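Local coordinates for hypothetical protein (Thermococcus kodakarensis, PDB 2PBZ) that binds ATP and probably acts as a PurP-type ligase of purine biosynthesis, forming a carbon-nitrogen bond on the route to IMP, at residues A9-L14 and F38-I44; S56-D60 and A78-A84; F92-E96 and I265-I269. All blocks are in the same frame, centred on the assembly; numbering follows the deposited sequence.

Interaction 1 of 3, residues A9-L14 and F38-I44; sequences ASHSSL and FYSSLPI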
# COMPACT_ATOMS: atom_id res chain seq x y z
N ALA A 9 12.16 22.25 -3.00
CA ALA A 9 11.84 21.10 -3.83
C ALA A 9 12.58 19.83 -3.43
O ALA A 9 13.71 19.59 -3.86
CB ALA A 9 12.14 21.42 -5.27
N SER A 10 11.92 19.02 -2.61
CA SER A 10 12.47 17.76 -2.13
C SER A 10 11.62 17.31 -0.96
O SER A 10 10.67 18.00 -0.58
CB SER A 10 13.91 17.93 -1.66
OG SER A 10 13.95 18.80 -0.55
N HIS A 11 11.98 16.16 -0.40
CA HIS A 11 11.27 15.58 0.73
C HIS A 11 9.77 15.31 0.49
O HIS A 11 9.37 14.18 0.23
CB HIS A 11 11.42 16.47 1.97
CG HIS A 11 10.87 15.86 3.22
ND1 HIS A 11 11.55 14.90 3.95
CD2 HIS A 11 9.68 16.02 3.85
CE1 HIS A 11 10.80 14.51 4.96
NE2 HIS A 11 9.66 15.18 4.93
N SER A 12 8.95 16.35 0.57
CA SER A 12 7.52 16.20 0.38
C SER A 12 6.88 17.44 -0.22
O SER A 12 5.73 17.75 0.10
CB SER A 12 6.87 15.90 1.73
OG SER A 12 7.15 16.93 2.65
N SER A 13 7.61 18.14 -1.08
CA SER A 13 7.11 19.34 -1.71
C SER A 13 6.01 19.06 -2.72
O SER A 13 5.20 19.94 -3.00
CB SER A 13 8.24 20.11 -2.39
OG SER A 13 8.83 19.37 -3.45
N LEU A 14 5.99 17.84 -3.25
CA LEU A 14 4.98 17.45 -4.23
C LEU A 14 3.64 17.39 -3.56
O LEU A 14 2.65 17.95 -4.03
CB LEU A 14 5.32 16.09 -4.83
CG LEU A 14 6.63 16.07 -5.62
CD1 LEU A 14 6.99 14.65 -5.98
CD2 LEU A 14 6.48 16.93 -6.87
N PHE A 38 12.43 18.07 -13.90
CA PHE A 38 11.30 17.30 -13.40
C PHE A 38 10.16 18.16 -12.83
O PHE A 38 9.00 17.99 -13.21
CB PHE A 38 11.77 16.33 -12.33
CG PHE A 38 10.65 15.66 -11.61
CD1 PHE A 38 9.82 14.78 -12.29
CD2 PHE A 38 10.38 15.95 -10.29
CE1 PHE A 38 8.73 14.20 -11.64
CE2 PHE A 38 9.30 15.38 -9.64
CZ PHE A 38 8.47 14.50 -10.33
N TYR A 39 10.49 19.05 -11.90
CA TYR A 39 9.49 19.89 -11.28
C TYR A 39 8.85 20.94 -12.19
O TYR A 39 7.71 21.32 -11.99
CB TYR A 39 10.07 20.58 -10.05
CG TYR A 39 10.46 19.65 -8.92
CD1 TYR A 39 11.75 19.14 -8.83
CD2 TYR A 39 9.55 19.31 -7.93
CE1 TYR A 39 12.12 18.29 -7.78
CE2 TYR A 39 9.91 18.46 -6.87
CZ TYR A 39 11.19 17.96 -6.80
OH TYR A 39 11.54 17.15 -5.74
N SER A 40 9.58 21.41 -13.21
CA SER A 40 9.00 22.40 -14.09
C SER A 40 7.94 21.79 -14.99
O SER A 40 7.09 22.49 -15.52
CB SER A 40 10.08 23.08 -14.93
OG SER A 40 10.83 22.13 -15.65
N SER A 41 7.97 20.48 -15.14
CA SER A 41 7.00 19.79 -15.98
C SER A 41 5.71 19.51 -15.22
O SER A 41 4.76 18.96 -15.77
CB SER A 41 7.58 18.46 -16.50
OG SER A 41 7.65 17.48 -15.48
N LEU A 42 5.69 19.89 -13.94
CA LEU A 42 4.51 19.66 -13.11
C LEU A 42 3.52 20.83 -13.08
O LEU A 42 3.87 21.95 -12.73
CB LEU A 42 4.95 19.32 -11.67
CG LEU A 42 5.94 18.17 -11.56
CD1 LEU A 42 6.36 18.00 -10.14
CD2 LEU A 42 5.32 16.90 -12.09
N PRO A 43 2.27 20.56 -13.43
CA PRO A 43 1.22 21.59 -13.46
C PRO A 43 0.85 22.14 -12.09
O PRO A 43 -0.03 22.98 -11.98
CB PRO A 43 0.04 20.86 -14.09
CG PRO A 43 0.69 19.86 -14.96
CD PRO A 43 1.79 19.34 -14.09
N ILE A 44 1.51 21.68 -11.03
CA ILE A 44 1.16 22.17 -9.70
C ILE A 44 2.00 23.33 -9.22
O ILE A 44 1.75 23.89 -8.15
CB ILE A 44 1.24 21.04 -8.65
CG1 ILE A 44 2.65 20.45 -8.65
CG2 ILE A 44 0.18 19.98 -8.94
CD1 ILE A 44 2.95 19.55 -7.49
O HOH W 1 14.05 16.49 -5.12
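Tyr39 lays its ring against Ala9 in a Rossmann-like layer of parallel strands and helices, where the turn between strand 5-8 and helix 13-22 meets the end of helix 36-40. Ala9 CB stands almost on the ring normal of Tyr39, 3.9 Å from the ring centroid and 11° off that normal, a CH-pi contact for which alanine has the right size. Phe38 CD2 lies over the opposite face, so the phenol ring is wedged flat between a methyl group and its own helical neighbour.

The tight part of the contact centres on Leu14 CD2. This methyl sits 3.4 Å from Leu42 CD1 and 3.8 Å from Tyr39 CE2, and the Leu14 side chain crosses those of Tyr39 and Leu42 at about a right angle. Leu14 CG lies beside its own backbone N, anti to the carbonyl carbon (chi1 -64°), a setting that carries CD2 across to the second segment. A branched leucine can touch several apolar partners at once, and Phe38 CE2 also borders this methyl. Packing is looser toward Ile44, whose CD1 approaches Leu14 O at 3.8 Å while its side chain also rests on Leu17, Leu18 and Lys21 further along helix 13-22.

The polar side is different in character. Ser13 OG passes 3.7 Å from Tyr39 CE2, but its hydrogen bond goes to Glu221 of the second subunit, which also bonds Tyr39 OH and the backbone N of Leu14. A serine and a tyrosine suit this border because each joins nonpolar packing to a hydroxyl that meets the neighbouring chain. A water adds a second polar link here: it lies at the ring edge in the plane of Tyr39, 2.7 Å from Tyr39 OH, and donates a weak 3.4 Å bond to Ala9 O.

Interaction 2 of 3, residues S56-D60 and A78-A84; sequences SILND and AIEKAKA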
# COMPACT_ATOMS: atom_id res chain seq x y z
N SER A 56 17.70 31.42 0.16
CA SER A 56 16.90 32.61 -0.14
C SER A 56 15.63 32.67 0.71
O SER A 56 14.59 33.09 0.24
CB SER A 56 16.52 32.62 -1.62
OG SER A 56 17.54 32.00 -2.39
N ILE A 57 15.74 32.24 1.97
CA ILE A 57 14.61 32.25 2.92
C ILE A 57 14.16 33.64 3.40
O ILE A 57 13.98 33.88 4.61
CB ILE A 57 14.91 31.41 4.17
CG1 ILE A 57 16.25 31.83 4.79
CG2 ILE A 57 14.87 29.93 3.80
CD1 ILE A 57 16.53 31.16 6.12
N LEU A 58 14.01 34.56 2.44
CA LEU A 58 13.54 35.90 2.72
C LEU A 58 12.19 35.92 2.03
O LEU A 58 11.55 36.95 1.91
CB LEU A 58 14.48 36.93 2.11
CG LEU A 58 15.92 36.85 2.62
CD1 LEU A 58 16.86 37.54 1.65
CD2 LEU A 58 16.02 37.46 4.01
N ASN A 59 11.77 34.75 1.57
CA ASN A 59 10.50 34.59 0.88
C ASN A 59 9.41 35.36 1.59
O ASN A 59 8.92 34.92 2.62
CB ASN A 59 10.12 33.11 0.78
CG ASN A 59 8.82 32.90 0.03
OD1 ASN A 59 7.75 32.95 0.61
ND2 ASN A 59 8.92 32.69 -1.28
N ASP A 60 9.04 36.51 1.07
CA ASP A 60 8.01 37.29 1.71
C ASP A 60 6.67 36.72 1.33
O ASP A 60 6.50 35.50 1.27
CB ASP A 60 8.07 38.75 1.25
CG ASP A 60 9.25 39.51 1.83
OD1 ASP A 60 9.55 40.61 1.30
OD2 ASP A 60 9.88 39.02 2.81
N ALA A 78 19.53 29.99 11.22
CA ALA A 78 19.00 30.78 10.14
C ALA A 78 17.48 30.76 10.09
O ALA A 78 16.83 31.79 9.93
CB ALA A 78 19.58 30.29 8.80
N ILE A 79 16.92 29.57 10.27
CA ILE A 79 15.46 29.37 10.23
C ILE A 79 14.73 30.06 11.38
O ILE A 79 13.70 30.73 11.16
CB ILE A 79 15.12 27.87 10.23
CG1 ILE A 79 15.68 27.23 8.95
CG2 ILE A 79 13.62 27.67 10.32
CD1 ILE A 79 15.79 25.74 9.02
N GLU A 80 15.24 29.89 12.60
CA GLU A 80 14.60 30.51 13.75
C GLU A 80 14.67 32.03 13.68
O GLU A 80 13.82 32.71 14.24
CB GLU A 80 15.22 30.02 15.04
CG GLU A 80 14.63 28.69 15.52
CD GLU A 80 15.49 28.00 16.57
OE1 GLU A 80 15.54 28.50 17.70
OE2 GLU A 80 16.13 26.97 16.25
N LYS A 81 15.67 32.55 12.97
CA LYS A 81 15.81 34.00 12.83
C LYS A 81 15.43 34.43 11.41
O LYS A 81 15.62 35.60 11.04
CB LYS A 81 17.25 34.43 13.12
CG LYS A 81 18.22 34.05 12.04
CD LYS A 81 19.66 34.31 12.44
CE LYS A 81 20.62 33.77 11.38
NZ LYS A 81 22.02 33.63 11.90
N ALA A 82 14.90 33.49 10.62
CA ALA A 82 14.49 33.79 9.25
C ALA A 82 13.42 34.88 9.20
O ALA A 82 12.64 35.06 10.13
CB ALA A 82 13.99 32.51 8.56
N LYS A 83 13.39 35.58 8.07
CA LYS A 83 12.44 36.67 7.85
C LYS A 83 11.09 36.18 7.32
O LYS A 83 10.05 36.77 7.62
CB LYS A 83 13.05 37.67 6.87
CG LYS A 83 12.68 39.11 7.13
CD LYS A 83 12.95 40.00 5.91
CE LYS A 83 11.96 39.68 4.79
NZ LYS A 83 12.11 40.62 3.65
N ALA A 84 11.12 35.11 6.53
CA ALA A 84 9.92 34.55 5.92
C ALA A 84 8.81 34.20 6.92
O ALA A 84 9.07 33.97 8.09
CB ALA A 84 10.29 33.32 5.08
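Ile57 pushes its CD1 methyl onto Ala82, 3.8 Å from Ala82 CB, and reaches Ala78 CB at 4.2 Å on the last turn of helix 76-80. CG1 takes the position between the backbone N and the carbonyl carbon (chi1 52°), and the extended arm beyond it carries CD1 to the helix end. The two alanines suit the spot because their short side chains let the isoleucine come close to the backbone, as its 3.9 Å approach to Ala78 O attests. Ile57 is also the centre of an inverse gamma turn, with Leu58 N bonded to Ser56 O at 2.7 Å.

Further along, Ala84 CB fits against the backbone of Asn59, 3.2 Å from Asn59 O. On the exposed side a long lysine spans what a short residue could not: Lys83 passes Leu58 CD2 with its CB, then bends at chi3 (70°) and brings NZ to Asp60 OD2 at 2.9 Å, a salt bridge whose hydrogen bond is weak.

The contact thus ties the loop that follows strand 47-50 to the chain leaving helix 76-80, with Leu74, just beyond helix 70-73, touching Ile57 and Val64 of the intervening loop touching Ala84.

Interaction 3 of 3, residues F92-E96 and I265-I269; sequences FLKWE and IASRI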
# COMPACT_ATOMS: atom_id res chain seq x y z
N PHE A 92 9.85 24.69 16.99
CA PHE A 92 9.64 23.26 17.19
C PHE A 92 10.54 22.41 16.29
O PHE A 92 11.05 21.38 16.70
CB PHE A 92 8.16 22.94 16.93
CG PHE A 92 7.81 21.48 17.02
CD1 PHE A 92 8.30 20.69 18.06
CD2 PHE A 92 6.93 20.91 16.10
CE1 PHE A 92 7.90 19.34 18.18
CE2 PHE A 92 6.54 19.57 16.21
CZ PHE A 92 7.02 18.79 17.25
N LEU A 93 10.72 22.86 15.05
CA LEU A 93 11.53 22.14 14.09
C LEU A 93 12.85 21.57 14.61
O LEU A 93 13.33 20.56 14.11
CB LEU A 93 11.82 23.05 12.89
CG LEU A 93 10.59 23.61 12.18
CD1 LEU A 93 11.01 24.79 11.31
CD2 LEU A 93 9.92 22.52 11.36
N LYS A 94 13.44 22.20 15.63
CA LYS A 94 14.73 21.73 16.15
C LYS A 94 14.62 20.57 17.13
O LYS A 94 15.61 19.89 17.41
CB LYS A 94 15.48 22.89 16.81
CG LYS A 94 14.73 23.52 17.97
CD LYS A 94 15.61 24.47 18.78
CE LYS A 94 14.84 25.09 19.93
NZ LYS A 94 13.72 25.95 19.48
N TRP A 95 13.42 20.34 17.64
CA TRP A 95 13.19 19.29 18.62
C TRP A 95 13.38 17.85 18.16
O TRP A 95 13.40 16.95 18.99
CB TRP A 95 11.81 19.45 19.23
CG TRP A 95 11.78 20.57 20.23
CD1 TRP A 95 11.74 21.90 19.97
CD2 TRP A 95 11.82 20.42 21.66
NE1 TRP A 95 11.76 22.61 21.16
CE2 TRP A 95 11.81 21.73 22.21
CE3 TRP A 95 11.87 19.32 22.53
CZ2 TRP A 95 11.84 21.96 23.59
CZ3 TRP A 95 11.90 19.55 23.91
CH2 TRP A 95 11.89 20.87 24.43
N GLU A 96 13.53 17.64 16.86
CA GLU A 96 13.74 16.30 16.34
C GLU A 96 15.20 16.16 15.96
O GLU A 96 15.66 15.08 15.57
CB GLU A 96 12.85 16.06 15.12
CG GLU A 96 13.45 16.57 13.83
CD GLU A 96 12.56 16.36 12.62
OE1 GLU A 96 11.95 15.27 12.48
OE2 GLU A 96 12.47 17.29 11.79
N ILE A 265 10.93 11.15 16.65
CA ILE A 265 9.81 12.01 16.30
C ILE A 265 10.09 12.82 15.04
O ILE A 265 11.21 12.86 14.55
CB ILE A 265 9.48 13.03 17.42
CG1 ILE A 265 10.68 13.97 17.63
CG2 ILE A 265 9.12 12.30 18.70
CD1 ILE A 265 10.37 15.19 18.47
N ALA A 266 9.05 13.45 14.53
CA ALA A 266 9.18 14.30 13.36
C ALA A 266 8.58 15.61 13.82
O ALA A 266 7.41 15.66 14.20
CB ALA A 266 8.38 13.74 12.19
N SER A 267 9.38 16.66 13.83
CA SER A 267 8.87 17.95 14.28
C SER A 267 8.25 18.72 13.14
O SER A 267 7.99 19.90 13.26
CB SER A 267 9.98 18.76 14.95
OG SER A 267 11.12 18.91 14.12
N ARG A 268 7.99 18.02 12.03
CA ARG A 268 7.37 18.60 10.83
C ARG A 268 6.79 17.48 9.98
O ARG A 268 6.83 16.33 10.38
CB ARG A 268 8.41 19.40 10.04
CG ARG A 268 9.80 18.80 10.04
CD ARG A 268 9.85 17.52 9.26
NE ARG A 268 11.11 16.83 9.45
CZ ARG A 268 11.38 15.65 8.91
NH1 ARG A 268 10.47 15.04 8.17
NH2 ARG A 268 12.56 15.08 9.12
N ILE A 269 6.23 17.82 8.82
CA ILE A 269 5.66 16.80 7.94
C ILE A 269 6.70 15.72 7.72
O ILE A 269 7.76 15.95 7.15
CB ILE A 269 5.18 17.40 6.61
CG1 ILE A 269 4.52 16.32 5.77
CG2 ILE A 269 6.33 18.07 5.88
CD1 ILE A 269 3.76 16.87 4.61
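Glu96 OE2 receives Arg268 NE at 2.7 Å, the shortest polar bond of this contact and part of a salt bridge. The carboxylate uses its syn lone pair, but the fit is not coplanar: the two flat groups are turned 58° apart, and Glu96 OE1 lies over one face of the guanidinium. Arg268 bends at chi2 (69°), which folds NE back toward the glutamate, while NH1 donates 3.0 Å to Ile269 O from within the guanidinium plane. A lysine in its place would probably leave Ile269 O without its Arg268 NH1 donor if it still paired with Glu96, because it lacks the separate NE and NH1 groups that reach the two acceptors.

The other carboxylate oxygen, OE1, takes a weak bond from Ser267 N at 3.2 Å, so Glu96 is held from backbone and side chain together. Ser267 is small enough to fit under Phe92, its CB 3.6 Å from the ring centroid over the face, a CH-pi contact. Its OG donates to Leu93 O at 2.8 Å, arriving from above the carbonyl plane. Apolar arms fill in around these bonds: Leu93 CD2 meets Arg268 CB at 3.7 Å, the two side chains crossing at about a right angle, and Ile265 CD1 rests on Trp95 O. Phe92 and Trp95 also pack on helix 224-241, Phe92 on Phe234 and both on Met238.

The arrangement joins the Rossmann-like N-terminal part to the end of strand 261-266, an outer strand of the five-stranded antiparallel sheet. It is a domain junction consistent with an ATP-grasp enzyme, beside the ATP pocket.

Interactions 1 and 2 lie in the N-terminal Rossmann-like region, about 11 Å apart at their nearest atoms, and interaction 3 touches both. From 9-14, His11 NE2 reaches Ile269 O at 3.0 Å, probably a hydrogen bond, with the same carbonyl that Arg268 NH1 addresses. From 78-84, Ile79 CG2 packs 4.0 Å from Leu93 CD1. Interaction 3 thus lies between that region and the nucleotide site: the side chain of Arg268 is about 6 Å from a bound ATP, that of Ala266 about 7 Å from the side chain of ATP-binding Tyr172. Interaction 1 faces the second subunit instead, whereas no other chain of the assembly touches interactions 2 and 3.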